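Side-chain contacts in 3-hydroxyisobutyrate dehydrogenase family protein (Geobacter sulfurreducens, PDB 3PDU), which probably reduces succinic semialdehyde to gamma-hydroxybutyrate using NADPH, as a member of the beta-hydroxyacid dehydrogenase family: residues C58-A63 / Q141-D146; Y91-T96 / T103-A108; R115-P120 / P149-L154; M178-T183 / A259-S264. All blocks are in the same frame, centred on the assembly; numbering follows the deposited sequence.

Contact 1. Residues C58-A63 / Q141-D146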
loop_
_atom_site.group_PDB
_atom_site.type_symbol
_atom_site.label_atom_id
_atom_site.label_comp_id
_atom_site.label_asym_id
_atom_site.label_seq_id
_atom_site.Cartn_x
_atom_site.Cartn_y
_atom_site.Cartn_z
ATOM N N CYS A 58 42.801 -11.428 18.924
ATOM C CA CYS A 58 41.870 -12.532 19.157
ATOM C C CYS A 58 41.749 -13.482 17.967
ATOM O O CYS A 58 41.703 -13.047 16.820
ATOM C CB CYS A 58 40.496 -11.980 19.508
ATOM S SG CYS A 58 40.476 -11.030 21.037
ATOM N N ASP A 59 41.681 -14.780 18.243
ATOM C CA ASP A 59 41.595 -15.768 17.164
ATOM C C ASP A 59 40.289 -15.652 16.393
ATOM O O ASP A 59 40.251 -15.877 15.186
ATOM C CB ASP A 59 41.741 -17.192 17.712
ATOM C CG ASP A 59 43.103 -17.434 18.312
ATOM O OD1 ASP A 59 44.116 -17.252 17.597
ATOM O OD2 ASP A 59 43.161 -17.784 19.503
ATOM N N ILE A 60 39.215 -15.322 17.102
ATOM C CA ILE A 60 37.907 -15.192 16.478
ATOM C C ILE A 60 37.192 -14.009 17.095
ATOM O O ILE A 60 36.984 -13.966 18.313
ATOM C CB ILE A 60 37.035 -16.455 16.689
ATOM C CG1 ILE A 60 37.710 -17.696 16.084
ATOM C CG2 ILE A 60 35.635 -16.247 16.107
ATOM C CD1 ILE A 60 36.879 -18.963 16.234
ATOM N N THR A 61 36.834 -13.043 16.262
ATOM C CA THR A 61 36.118 -11.872 16.736
ATOM C C THR A 61 34.728 -11.837 16.139
ATOM O O THR A 61 34.548 -11.977 14.924
ATOM C CB THR A 61 36.846 -10.576 16.367
ATOM O OG1 THR A 61 38.112 -10.542 17.037
ATOM C CG2 THR A 61 36.002 -9.348 16.773
ATOM N N ILE A 62 33.748 -11.656 17.013
ATOM C CA ILE A 62 32.347 -11.567 16.626
ATOM C C ILE A 62 31.889 -10.113 16.713
ATOM O O ILE A 62 32.327 -9.376 17.607
ATOM C CB ILE A 62 31.505 -12.418 17.578
ATOM C CG1 ILE A 62 31.811 -13.905 17.370
ATOM C CG2 ILE A 62 30.023 -12.146 17.397
ATOM C CD1 ILE A 62 31.102 -14.807 18.388
ATOM N N ALA A 63 31.036 -9.690 15.781
ATOM C CA ALA A 63 30.469 -8.343 15.825
ATOM C C ALA A 63 28.935 -8.389 15.842
ATOM O O ALA A 63 28.315 -9.218 15.185
ATOM C CB ALA A 63 30.974 -7.501 14.639
ATOM N N GLN A 141 34.014 -22.086 5.718
ATOM C CA GLN A 141 33.631 -23.320 6.402
ATOM C C GLN A 141 34.545 -23.687 7.574
ATOM O O GLN A 141 34.074 -24.166 8.602
ATOM C CB GLN A 141 33.560 -24.492 5.412
ATOM C CG GLN A 141 32.212 -24.662 4.732
ATOM C CD GLN A 141 31.265 -25.564 5.520
ATOM O OE1 GLN A 141 31.507 -25.877 6.690
ATOM N NE2 GLN A 141 30.184 -25.992 4.874
ATOM N N SER A 142 35.849 -23.478 7.416
ATOM C CA SER A 142 36.781 -23.749 8.503
ATOM C C SER A 142 36.485 -22.848 9.705
ATOM O O SER A 142 36.604 -23.279 10.857
ATOM C CB SER A 142 38.241 -23.598 8.051
ATOM O OG SER A 142 38.596 -22.233 7.863
ATOM N N LEU A 143 36.092 -21.607 9.447
ATOM C CA LEU A 143 35.752 -20.700 10.551
ATOM C C LEU A 143 34.433 -21.110 11.219
ATOM O O LEU A 143 34.307 -21.078 12.449
ATOM C CB LEU A 143 35.691 -19.246 10.079
ATOM C CG LEU A 143 35.317 -18.160 11.105
ATOM C CD1 LEU A 143 36.191 -18.229 12.363
ATOM C CD2 LEU A 143 35.415 -16.766 10.460
ATOM N N PHE A 144 33.452 -21.496 10.413
ATOM C CA PHE A 144 32.202 -22.028 10.956
ATOM C C PHE A 144 32.511 -23.179 11.930
ATOM O O PHE A 144 31.987 -23.239 13.043
ATOM C CB PHE A 144 31.304 -22.504 9.799
ATOM C CG PHE A 144 29.987 -23.079 10.238
ATOM C CD1 PHE A 144 28.927 -22.246 10.572
ATOM C CD2 PHE A 144 29.806 -24.453 10.314
ATOM C CE1 PHE A 144 27.698 -22.777 10.969
ATOM C CE2 PHE A 144 28.586 -24.990 10.719
ATOM C CZ PHE A 144 27.535 -24.151 11.046
ATOM N N THR A 145 33.379 -24.088 11.507
ATOM C CA THR A 145 33.746 -25.238 12.323
ATOM C C THR A 145 34.460 -24.806 13.611
ATOM O O THR A 145 34.096 -25.251 14.705
ATOM C CB THR A 145 34.632 -26.225 11.523
ATOM O OG1 THR A 145 33.857 -26.782 10.455
ATOM C CG2 THR A 145 35.121 -27.357 12.416
ATOM N N ASP A 146 35.464 -23.941 13.469
ATOM C CA ASP A 146 36.256 -23.441 14.601
ATOM C C ASP A 146 35.414 -22.741 15.662
ATOM O O ASP A 146 35.754 -22.756 16.852
ATOM C CB ASP A 146 37.347 -22.468 14.112
ATOM C CG ASP A 146 38.515 -23.181 13.436
ATOM O OD1 ASP A 146 38.599 -24.426 13.532
ATOM O OD2 ASP A 146 39.357 -22.492 12.816
#

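Contact 2. Residues Y91-T96 / T103-A108. With NAP (NADP nicotinamide-adenine-dinucleotide phosphate), chain I.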
loop_
_atom_site.group_PDB
_atom_site.type_symbol
_atom_site.label_atom_id
_atom_site.label_comp_id
_atom_site.label_asym_id
_atom_site.label_seq_id
_atom_site.Cartn_x
_atom_site.Cartn_y
_atom_site.Cartn_z
ATOM N N TYR A 91 36.758 -13.262 11.519
ATOM C CA TYR A 91 35.803 -12.211 11.834
ATOM C C TYR A 91 34.419 -12.740 11.498
ATOM O O TYR A 91 34.180 -13.163 10.370
ATOM C CB TYR A 91 36.116 -10.950 11.014
ATOM C CG TYR A 91 35.285 -9.746 11.396
ATOM C CD1 TYR A 91 35.307 -9.255 12.687
ATOM C CD2 TYR A 91 34.478 -9.098 10.458
ATOM C CE1 TYR A 91 34.557 -8.155 13.051
ATOM C CE2 TYR A 91 33.717 -7.983 10.814
ATOM C CZ TYR A 91 33.767 -7.523 12.118
ATOM O OH TYR A 91 33.029 -6.426 12.512
ATOM N N ILE A 92 33.533 -12.781 12.492
ATOM C CA ILE A 92 32.185 -13.295 12.300
ATOM C C ILE A 92 31.211 -12.163 12.557
ATOM O O ILE A 92 31.007 -11.760 13.698
ATOM C CB ILE A 92 31.868 -14.464 13.263
ATOM C CG1 ILE A 92 32.871 -15.609 13.062
ATOM C CG2 ILE A 92 30.433 -14.946 13.077
ATOM C CD1 ILE A 92 32.665 -16.790 13.992
ATOM N N ASP A 93 30.625 -11.631 11.496
ATOM C CA ASP A 93 29.715 -10.505 11.659
ATOM C C ASP A 93 28.300 -11.031 11.780
ATOM O O ASP A 93 27.747 -11.606 10.838
ATOM C CB ASP A 93 29.855 -9.510 10.494
ATOM C CG ASP A 93 29.245 -8.137 10.811
ATOM O OD1 ASP A 93 28.537 -8.008 11.832
ATOM O OD2 ASP A 93 29.472 -7.187 10.034
ATOM N N MET A 94 27.723 -10.856 12.960
ATOM C CA MET A 94 26.392 -11.377 13.241
ATOM C C MET A 94 25.329 -10.284 13.146
ATOM O O MET A 94 24.149 -10.525 13.423
ATOM C CB MET A 94 26.384 -12.053 14.616
ATOM C CG MET A 94 27.409 -13.193 14.680
ATOM S SD MET A 94 27.372 -14.170 16.206
ATOM C CE MET A 94 26.043 -15.313 15.868
ATOM N N SER A 95 25.759 -9.087 12.742
ATOM C CA SER A 95 24.856 -7.955 12.516
ATOM C C SER A 95 23.870 -8.259 11.386
ATOM O O SER A 95 24.227 -8.936 10.417
ATOM C CB SER A 95 25.669 -6.717 12.097
ATOM O OG SER A 95 26.753 -6.459 12.968
ATOM N N THR A 96 22.648 -7.732 11.473
ATOM C CA THR A 96 21.722 -7.856 10.346
ATOM C C THR A 96 21.991 -6.736 9.347
ATOM O O THR A 96 21.727 -5.575 9.637
ATOM C CB THR A 96 20.243 -7.839 10.790
ATOM O OG1 THR A 96 19.989 -8.977 11.625
ATOM C CG2 THR A 96 19.291 -7.901 9.563
ATOM N N THR A 103 29.162 -9.096 1.778
ATOM C CA THR A 103 30.102 -9.516 0.738
ATOM C C THR A 103 31.327 -8.612 0.710
ATOM O O THR A 103 32.456 -9.098 0.637
ATOM C CB THR A 103 29.458 -9.538 -0.665
ATOM O OG1 THR A 103 28.465 -10.566 -0.713
ATOM C CG2 THR A 103 30.511 -9.816 -1.729
ATOM N N ALA A 104 31.102 -7.301 0.780
ATOM C CA ALA A 104 32.207 -6.331 0.735
ATOM C C ALA A 104 33.133 -6.458 1.954
ATOM O O ALA A 104 34.362 -6.386 1.834
ATOM C CB ALA A 104 31.678 -4.905 0.621
ATOM N N ILE A 105 32.541 -6.639 3.128
ATOM C CA ILE A 105 33.320 -6.825 4.348
ATOM C C ILE A 105 34.141 -8.106 4.243
ATOM O O ILE A 105 35.341 -8.111 4.517
ATOM C CB ILE A 105 32.414 -6.861 5.599
ATOM C CG1 ILE A 105 31.851 -5.462 5.861
ATOM C CG2 ILE A 105 33.185 -7.370 6.813
ATOM C CD1 ILE A 105 30.703 -5.424 6.873
ATOM N N GLY A 106 33.499 -9.185 3.808
ATOM C CA GLY A 106 34.185 -10.454 3.653
ATOM C C GLY A 106 35.342 -10.382 2.670
ATOM O O GLY A 106 36.442 -10.862 2.951
ATOM N N ALA A 107 35.112 -9.777 1.509
ATOM C CA ALA A 107 36.193 -9.650 0.530
ATOM C C ALA A 107 37.377 -8.863 1.099
ATOM O O ALA A 107 38.539 -9.219 0.876
ATOM C CB ALA A 107 35.682 -9.011 -0.764
ATOM N N ALA A 108 37.084 -7.809 1.857
ATOM C CA ALA A 108 38.144 -6.996 2.448
ATOM C C ALA A 108 38.941 -7.768 3.502
ATOM O O ALA A 108 40.177 -7.737 3.512
ATOM C CB ALA A 108 37.570 -5.727 3.043
HETATM P PA NAP I . 21.289 -1.966 19.642
HETATM O O1A NAP I . 20.714 -0.740 19.061
HETATM O O2A NAP I . 20.944 -2.173 21.058
HETATM O O5B NAP I . 22.871 -2.018 19.445
HETATM C C5B NAP I . 23.540 -1.582 18.290
HETATM C C4B NAP I . 25.040 -1.739 18.538
HETATM O O4B NAP I . 25.746 -1.215 17.421
HETATM C C3B NAP I . 25.534 -0.957 19.763
HETATM O O3B NAP I . 26.632 -1.664 20.312
HETATM C C2B NAP I . 26.045 0.338 19.153
HETATM O O2B NAP I . 27.079 0.988 19.848
HETATM C C1B NAP I . 26.615 -0.202 17.858
HETATM N N9A NAP I . 26.755 0.828 16.823
HETATM C C8A NAP I . 25.772 1.507 16.157
HETATM N N7A NAP I . 26.382 2.349 15.280
HETATM C C5A NAP I . 27.718 2.196 15.374
HETATM C C6A NAP I . 28.783 2.789 14.710
HETATM N N6A NAP I . 28.566 3.707 13.761
HETATM N N1A NAP I . 30.062 2.414 15.050
HETATM C C2A NAP I . 30.287 1.458 16.022
HETATM N N3A NAP I . 29.222 0.873 16.674
HETATM C C4A NAP I . 27.963 1.242 16.349
HETATM O O3 NAP I . 20.781 -3.150 18.691
HETATM P PN NAP I . 20.599 -4.726 18.894
HETATM O O1N NAP I . 19.170 -4.982 19.144
HETATM O O2N NAP I . 21.682 -5.220 19.783
HETATM O O5D NAP I . 20.903 -5.151 17.374
HETATM C C5D NAP I . 22.195 -5.450 16.892
HETATM C C4D NAP I . 21.999 -6.167 15.562
HETATM O O4D NAP I . 21.298 -7.376 15.777
HETATM C C3D NAP I . 21.120 -5.348 14.622
HETATM O O3D NAP I . 21.551 -5.604 13.294
HETATM C C2D NAP I . 19.735 -5.933 14.798
HETATM O O2D NAP I . 18.910 -5.748 13.656
HETATM C C1D NAP I . 20.122 -7.393 14.998
HETATM N N1N NAP I . 19.149 -8.233 15.698
HETATM C C2N NAP I . 18.450 -7.759 16.773
HETATM C C3N NAP I . 17.547 -8.594 17.439
HETATM C C7N NAP I . 16.780 -8.113 18.649
HETATM O O7N NAP I . 15.644 -8.827 19.029
HETATM N N7N NAP I . 17.146 -7.024 19.331
HETATM C C4N NAP I . 17.380 -9.906 16.999
HETATM C C5N NAP I . 18.114 -10.388 15.914
HETATM C C6N NAP I . 19.011 -9.538 15.278
HETATM P P2B NAP I . 26.731 2.140 20.920
HETATM O O1X NAP I . 27.950 3.015 20.949
HETATM O O2X NAP I . 25.493 2.885 20.468
HETATM O O3X NAP I . 26.464 1.518 22.258
#

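Contact 3. Residues R115-P120 / P149-L154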
loop_
_atom_site.group_PDB
_atom_site.type_symbol
_atom_site.label_atom_id
_atom_site.label_comp_id
_atom_site.label_asym_id
_atom_site.label_seq_id
_atom_site.Cartn_x
_atom_site.Cartn_y
_atom_site.Cartn_z
ATOM N N ARG A 115 39.861 -14.697 7.963
ATOM C CA ARG A 115 38.728 -15.490 7.488
ATOM C C ARG A 115 37.438 -14.799 7.886
ATOM O O ARG A 115 37.368 -14.206 8.969
ATOM C CB ARG A 115 38.772 -16.911 8.066
ATOM C CG ARG A 115 39.999 -17.720 7.640
ATOM C CD ARG A 115 40.024 -19.083 8.319
ATOM N NE ARG A 115 40.227 -18.967 9.761
ATOM C CZ ARG A 115 39.884 -19.901 10.643
ATOM N NH1 ARG A 115 39.308 -21.022 10.234
ATOM N NH2 ARG A 115 40.112 -19.713 11.940
ATOM N N PHE A 116 36.430 -14.866 7.014
ATOM C CA PHE A 116 35.161 -14.185 7.245
ATOM C C PHE A 116 33.967 -15.131 7.184
ATOM O O PHE A 116 33.867 -16.006 6.310
ATOM C CB PHE A 116 34.921 -13.029 6.256
ATOM C CG PHE A 116 33.596 -12.331 6.470
ATOM C CD1 PHE A 116 33.431 -11.443 7.528
ATOM C CD2 PHE A 116 32.509 -12.586 5.638
ATOM C CE1 PHE A 116 32.209 -10.812 7.749
ATOM C CE2 PHE A 116 31.293 -11.949 5.841
ATOM C CZ PHE A 116 31.140 -11.066 6.901
ATOM N N LEU A 117 33.056 -14.932 8.121
ATOM C CA LEU A 117 31.784 -15.637 8.130
ATOM C C LEU A 117 30.713 -14.641 8.522
ATOM O O LEU A 117 30.909 -13.870 9.463
ATOM C CB LEU A 117 31.840 -16.749 9.186
ATOM C CG LEU A 117 30.663 -17.715 9.285
ATOM C CD1 LEU A 117 30.710 -18.692 8.116
ATOM C CD2 LEU A 117 30.733 -18.472 10.614
ATOM N N GLU A 118 29.586 -14.625 7.813
ATOM C CA GLU A 118 28.458 -13.828 8.283
ATOM C C GLU A 118 27.588 -14.789 9.073
ATOM O O GLU A 118 27.505 -15.970 8.736
ATOM C CB GLU A 118 27.684 -13.195 7.116
ATOM C CG GLU A 118 26.940 -14.196 6.224
ATOM C CD GLU A 118 26.102 -13.524 5.142
ATOM O OE1 GLU A 118 26.040 -12.275 5.113
ATOM O OE2 GLU A 118 25.506 -14.245 4.311
ATOM N N ALA A 119 26.972 -14.313 10.144
ATOM C CA ALA A 119 26.108 -15.184 10.928
ATOM C C ALA A 119 25.006 -14.409 11.646
ATOM O O ALA A 119 24.945 -14.407 12.882
ATOM C CB ALA A 119 26.933 -16.005 11.919
ATOM N N PRO A 120 24.116 -13.763 10.873
ATOM C CA PRO A 120 23.003 -13.056 11.511
ATOM C C PRO A 120 22.111 -14.078 12.220
ATOM O O PRO A 120 22.187 -15.274 11.929
ATOM C CB PRO A 120 22.268 -12.404 10.329
ATOM C CG PRO A 120 22.637 -13.261 9.127
ATOM C CD PRO A 120 24.041 -13.731 9.396
ATOM N N PRO A 149 32.159 -24.326 19.341
ATOM C CA PRO A 149 31.915 -24.231 20.786
ATOM C C PRO A 149 31.298 -22.887 21.192
ATOM O O PRO A 149 30.429 -22.828 22.074
ATOM C CB PRO A 149 33.318 -24.429 21.389
ATOM C CG PRO A 149 34.022 -25.317 20.393
ATOM C CD PRO A 149 33.517 -24.818 19.036
ATOM N N ALA A 150 31.719 -21.809 20.547
ATOM C CA ALA A 150 31.116 -20.514 20.834
ATOM C C ALA A 150 29.649 -20.445 20.362
ATOM O O ALA A 150 28.783 -19.917 21.072
ATOM C CB ALA A 150 31.968 -19.371 20.235
ATOM N N PHE A 151 29.361 -20.985 19.180
ATOM C CA PHE A 151 27.994 -20.988 18.667
ATOM C C PHE A 151 27.068 -21.798 19.587
ATOM O O PHE A 151 25.885 -21.482 19.719
ATOM C CB PHE A 151 27.936 -21.540 17.231
ATOM C CG PHE A 151 28.365 -20.544 16.165
ATOM C CD1 PHE A 151 28.401 -19.188 16.428
ATOM C CD2 PHE A 151 28.690 -20.976 14.892
ATOM C CE1 PHE A 151 28.779 -18.272 15.434
ATOM C CE2 PHE A 151 29.068 -20.066 13.893
ATOM C CZ PHE A 151 29.107 -18.717 14.167
ATOM N N ALA A 152 27.606 -22.834 20.226
ATOM C CA ALA A 152 26.813 -23.620 21.169
ATOM C C ALA A 152 26.439 -22.826 22.432
ATOM O O ALA A 152 25.408 -23.075 23.049
ATOM C CB ALA A 152 27.530 -24.921 21.533
ATOM N N ALA A 153 27.281 -21.869 22.813
ATOM C CA ALA A 153 26.966 -20.978 23.928
ATOM C C ALA A 153 25.955 -19.907 23.517
ATOM O O ALA A 153 25.263 -19.328 24.360
ATOM C CB ALA A 153 28.240 -20.315 24.452
ATOM N N LEU A 154 25.866 -19.639 22.221
ATOM C CA LEU A 154 25.018 -18.542 21.750
ATOM C C LEU A 154 23.648 -18.968 21.245
ATOM O O LEU A 154 22.672 -18.220 21.374
ATOM C CB LEU A 154 25.727 -17.773 20.638
ATOM C CG LEU A 154 27.038 -17.064 20.990
ATOM C CD1 LEU A 154 27.585 -16.402 19.737
ATOM C CD2 LEU A 154 26.834 -16.030 22.086
#

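Contact 4. Residues M178-T183 / A259-S264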
loop_
_atom_site.group_PDB
_atom_site.type_symbol
_atom_site.label_atom_id
_atom_site.label_comp_id
_atom_site.label_asym_id
_atom_site.label_seq_id
_atom_site.Cartn_x
_atom_site.Cartn_y
_atom_site.Cartn_z
ATOM N N MET A 178 8.318 -11.374 9.475
ATOM C CA MET A 178 8.012 -10.941 10.849
ATOM C C MET A 178 7.414 -9.525 10.916
ATOM O O MET A 178 6.490 -9.262 11.698
ATOM C CB MET A 178 9.265 -11.028 11.722
ATOM C CG MET A 178 9.015 -10.835 13.206
ATOM S SD MET A 178 10.564 -11.033 14.130
ATOM C CE MET A 178 11.387 -9.503 13.709
ATOM N N GLY A 179 7.940 -8.611 10.107
ATOM C CA GLY A 179 7.446 -7.239 10.117
ATOM C C GLY A 179 6.005 -7.165 9.655
ATOM O O GLY A 179 5.190 -6.454 10.237
ATOM N N GLN A 180 5.684 -7.907 8.597
ATOM C CA GLN A 180 4.315 -7.945 8.105
ATOM C C GLN A 180 3.378 -8.639 9.098
ATOM O O GLN A 180 2.208 -8.256 9.231
ATOM C CB GLN A 180 4.255 -8.604 6.731
ATOM C CG GLN A 180 4.989 -7.796 5.648
ATOM C CD GLN A 180 4.757 -8.349 4.250
ATOM O OE1 GLN A 180 5.691 -8.782 3.576
ATOM N NE2 GLN A 180 3.515 -8.330 3.814
ATOM N N MET A 181 3.871 -9.659 9.803
ATOM C CA MET A 181 3.052 -10.290 10.847
ATOM C C MET A 181 2.712 -9.329 11.968
ATOM O O MET A 181 1.605 -9.378 12.532
ATOM C CB MET A 181 3.730 -11.528 11.435
ATOM C CG MET A 181 3.634 -12.752 10.531
ATOM S SD MET A 181 4.473 -14.162 11.274
ATOM C CE MET A 181 3.434 -14.521 12.693
ATOM N N MET A 182 3.662 -8.461 12.312
ATOM C CA MET A 182 3.437 -7.518 13.411
ATOM C C MET A 182 2.413 -6.459 13.006
ATOM O O MET A 182 1.536 -6.099 13.804
ATOM C CB MET A 182 4.741 -6.857 13.865
ATOM C CG MET A 182 4.567 -5.938 15.090
ATOM S SD MET A 182 4.178 -6.880 16.582
ATOM C CE MET A 182 2.604 -6.140 17.011
ATOM N N THR A 183 2.503 -5.955 11.772
ATOM C CA THR A 183 1.502 -4.983 11.332
ATOM C C THR A 183 0.131 -5.650 11.162
ATOM O O THR A 183 -0.895 -5.033 11.410
ATOM C CB THR A 183 1.894 -4.204 10.042
ATOM O OG1 THR A 183 2.143 -5.119 8.958
ATOM C CG2 THR A 183 3.107 -3.313 10.287
ATOM N N ALA A 259 6.548 -3.384 1.329
ATOM C CA ALA A 259 6.666 -1.943 1.144
ATOM C C ALA A 259 5.658 -1.195 2.009
ATOM O O ALA A 259 5.994 -0.194 2.639
ATOM C CB ALA A 259 6.468 -1.581 -0.336
ATOM N N THR A 260 4.420 -1.678 2.046
ATOM C CA THR A 260 3.405 -1.056 2.902
ATOM C C THR A 260 3.793 -1.144 4.380
ATOM O O THR A 260 3.680 -0.168 5.122
ATOM C CB THR A 260 2.006 -1.663 2.661
ATOM O OG1 THR A 260 1.583 -1.336 1.331
ATOM C CG2 THR A 260 0.983 -1.114 3.650
ATOM N N ALA A 261 4.278 -2.301 4.810
ATOM C CA ALA A 261 4.650 -2.447 6.211
ATOM C C ALA A 261 5.841 -1.542 6.538
ATOM O O ALA A 261 5.886 -0.925 7.604
ATOM C CB ALA A 261 4.968 -3.909 6.532
ATOM N N ASN A 262 6.797 -1.460 5.613
ATOM C CA ASN A 262 7.943 -0.561 5.773
ATOM C C ASN A 262 7.487 0.881 6.079
ATOM O O ASN A 262 7.984 1.519 7.019
ATOM C CB ASN A 262 8.813 -0.598 4.503
ATOM C CG ASN A 262 10.137 0.157 4.656
ATOM O OD1 ASN A 262 10.684 0.274 5.757
ATOM N ND2 ASN A 262 10.671 0.661 3.525
ATOM N N GLU A 263 6.556 1.401 5.284
ATOM C CA GLU A 263 6.070 2.768 5.521
ATOM C C GLU A 263 5.322 2.920 6.847
ATOM O O GLU A 263 5.410 3.969 7.489
ATOM C CB GLU A 263 5.220 3.286 4.350
ATOM C CG GLU A 263 5.930 3.196 3.004
ATOM C CD GLU A 263 7.268 3.923 2.977
ATOM O OE1 GLU A 263 7.309 5.115 3.349
ATOM O OE2 GLU A 263 8.288 3.301 2.584
ATOM N N SER A 264 4.594 1.890 7.276
ATOM C CA SER A 264 3.934 1.986 8.581
ATOM C C SER A 264 4.959 2.080 9.704
ATOM O O SER A 264 4.772 2.834 10.663
ATOM C CB SER A 264 2.975 0.817 8.828
ATOM O OG SER A 264 1.859 0.922 7.962
#

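Contact 1. Residues C58-A63 / Q141-D146
Ile60 and Leu143 carry the apolar part of this contact, where strand 60-63 meets helix 141-146. Their CA atoms, 8.4 Å apart, are the nearest pair between the two segments. The two side chains run alongside one another, pointing opposite ways, and Ile60 CD1 stops 4.0 Å from Leu143 CD1. Leu143 CD1 also lies 4.1 Å from Ile60 CG1, which places this methyl against the last two carbons of the isoleucine chain. With CG anti to the backbone N (chi1 179°), Leu143 brings its CD1 branch to the strand, although its CB does not point there. Ile92 of the adjacent strand touches both residues and continues the apolar layer.

The second component is contact between the isoleucine methyl and the last turn of the helix. Ile60 CD1 is 4.0 Å from the backbone O of Asp146 and 4.1 Å from Asp146 CB, so it meets the base of that residue. The carboxylate is engaged elsewhere, in a salt bridge between OD2 and Arg115.

A short helix laid over a mainly parallel sheet through branched aliphatic residues is the layered alpha/beta construction of a Rossmann-type dinucleotide-binding domain.

Contact 2. Residues Y91-T96 / T103-A108
Tyr91 and Asp93 meet Ile105 in a buried helix-on-strand contact inside the beta-alpha-beta unit of strand 90-93, helix 99-111 and strand 115-122. The nearest CA pairs, Tyr91 with Gly106 and Asp93 with Ile105, are 8.5 and 8.9 Å apart, a gap bridged by side chains alone.

Ile105 divides its two branches between the strand residues. Its CG2 approaches the edge of the tyrosine ring, close to the ring plane, 4.1 Å from Tyr91 CE2. The longer branch runs to the aspartate, with Ile105 CD1 3.8 Å from Asp93 OD2 and the two side chains nearly perpendicular. Because CG1 lies anti to the carbonyl carbon (chi1 -71°) and CG2 anti to the backbone N, one residue can serve both neighbours.

The other carboxylate oxygen faces the chain that follows. Asp93 OD1 accepts from Ser95 OG at 2.6 Å through its syn lone pair, and from Ser95 N at 3.1 Å with the donor 41° above the carboxylate plane; the latter bond forms an Asx turn. Ser95 OG is also bonded to the backbone N of Leu65. With an alanine at Asp93, Ser95 would probably lose the acceptor for both its N-H and its hydroxyl, leaving the turn freer to shift.

One residue on, Thr96 N donates to O3D of the nicotinamide-side ribose at 3.0 Å (152° at the hydrogen). The beta-alpha-beta unit thus has the cofactor bound at the C-terminal end of its first strand, as in Rossmann-type dinucleotide-binding domains.

Contact 3. Residues R115-P120 / P149-L154
Phe151 turns its CG anti to the carbonyl carbon (chi1 -79°) and thereby sends its ring out from helix 148-154 to the sheet, while Leu117 holds CG anti to the backbone N (chi1 -174°) and extends to meet it from the opposite direction. This is the helix-against-sheet packing of the Rossmann-type NADP-binding domain, made between strand 115-122 and a helix reached after helix 125-130, strand 133-139 and helix 141-146.

The spacing shows how far the ring must reach: the nearest CA pair, Ala119 and Phe151, is 9.9 Å apart. All three touching residues are buried, and the two segments together bury 87 Å² between them. The far end of the ring, CZ and CE2, does the touching. Leu117 and Ala119 both direct their CB atoms to the helix, as residues two apart on a strand can, and Glu118 between them faces the other way. Its carboxylate is bonded to Ser102 OG and to the backbone N atoms of Gly165 and Ala168.

Ile92 and Ile135, from the strands flanking 115-122, also touch Phe151, so its ring packs against three strands of the sheet. Behind it, Ala150 and Leu154 pack on Leu20 of helix 13-23, which connects the same short helix to a second element of the domain.

The leucine methyl lies in the ring plane at its edge: Leu117 CD2 is 3.9 Å from Phe151 CZ and 4.0 Å from Phe151 CE2. Ala119 CB approaches obliquely, 4.1 Å from that same CZ.

Contact 4. Residues M178-T183 / A259-S264
Ala261 is the centre of this helix pair: its CB touches Gln180 CG at 4.0 Å and Thr183 OG1 at 3.9 Å. The single methyl thus sits against residues three apart, roughly one turn of helix 166-194. A further, looser contact joins Thr183 CG2 and Ser264 CB at 4.4 Å, one turn along helix 256-270.

The threonine torsion explains which branch goes where. With chi1 58°, OG1 lies between the backbone N and the carbonyl carbon, over Ala261, and CG2 is anti to the carbonyl carbon, on the side of Ser264. In Gln180 the aliphatic CG makes the contact.

Small residues are consistent with the close approach here. The CA atoms of Gln180 and Ala261 are 5.8 Å apart, and Gly179 offers no side chain on the surface turned to Ala261. The segment axes approach to 9.3 Å and cross at 66°, a steep angle that confines the touching residues to a short patch.

Outside this patch, Phe265 also touches Thr183. Helix 256-270 also faces other subunits: Thr260 OG1 is hydrogen-bonded to Thr260 OG1 of the third subunit, and Glu263 OE1 to Leu255 N of the second subunit.

With those two groups turned to other subunits and Ser264 OG bonded to Arg267 NH2, the contact itself rests on dispersion and shape around an alanine methyl.

How the contacts relate
Contacts 1, 2 and 3 share one sheet, in which strands 60-63, 90-93 and 115-122 are consecutive neighbours. Probable backbone hydrogen bonds join them: Thr61 O to Ile92 N at 2.8 Å between contacts 1 and 2, and Tyr91 N to Arg115 O at 2.8 Å between contacts 2 and 3. Centres of contacts 1 and 3 are 6 Å apart, and Ser142 OG lies 2.8 Å from Arg115 NH1, a probable hydrogen bond. Contact 2 touches the NADP directly, whereas the Ala119 side chain of contact 3 stays about 11 Å from it. Contact 4 belongs to the helical C-terminal part, its nearest atoms about 9 Å from contact 2 and about 17 Å from contact 1.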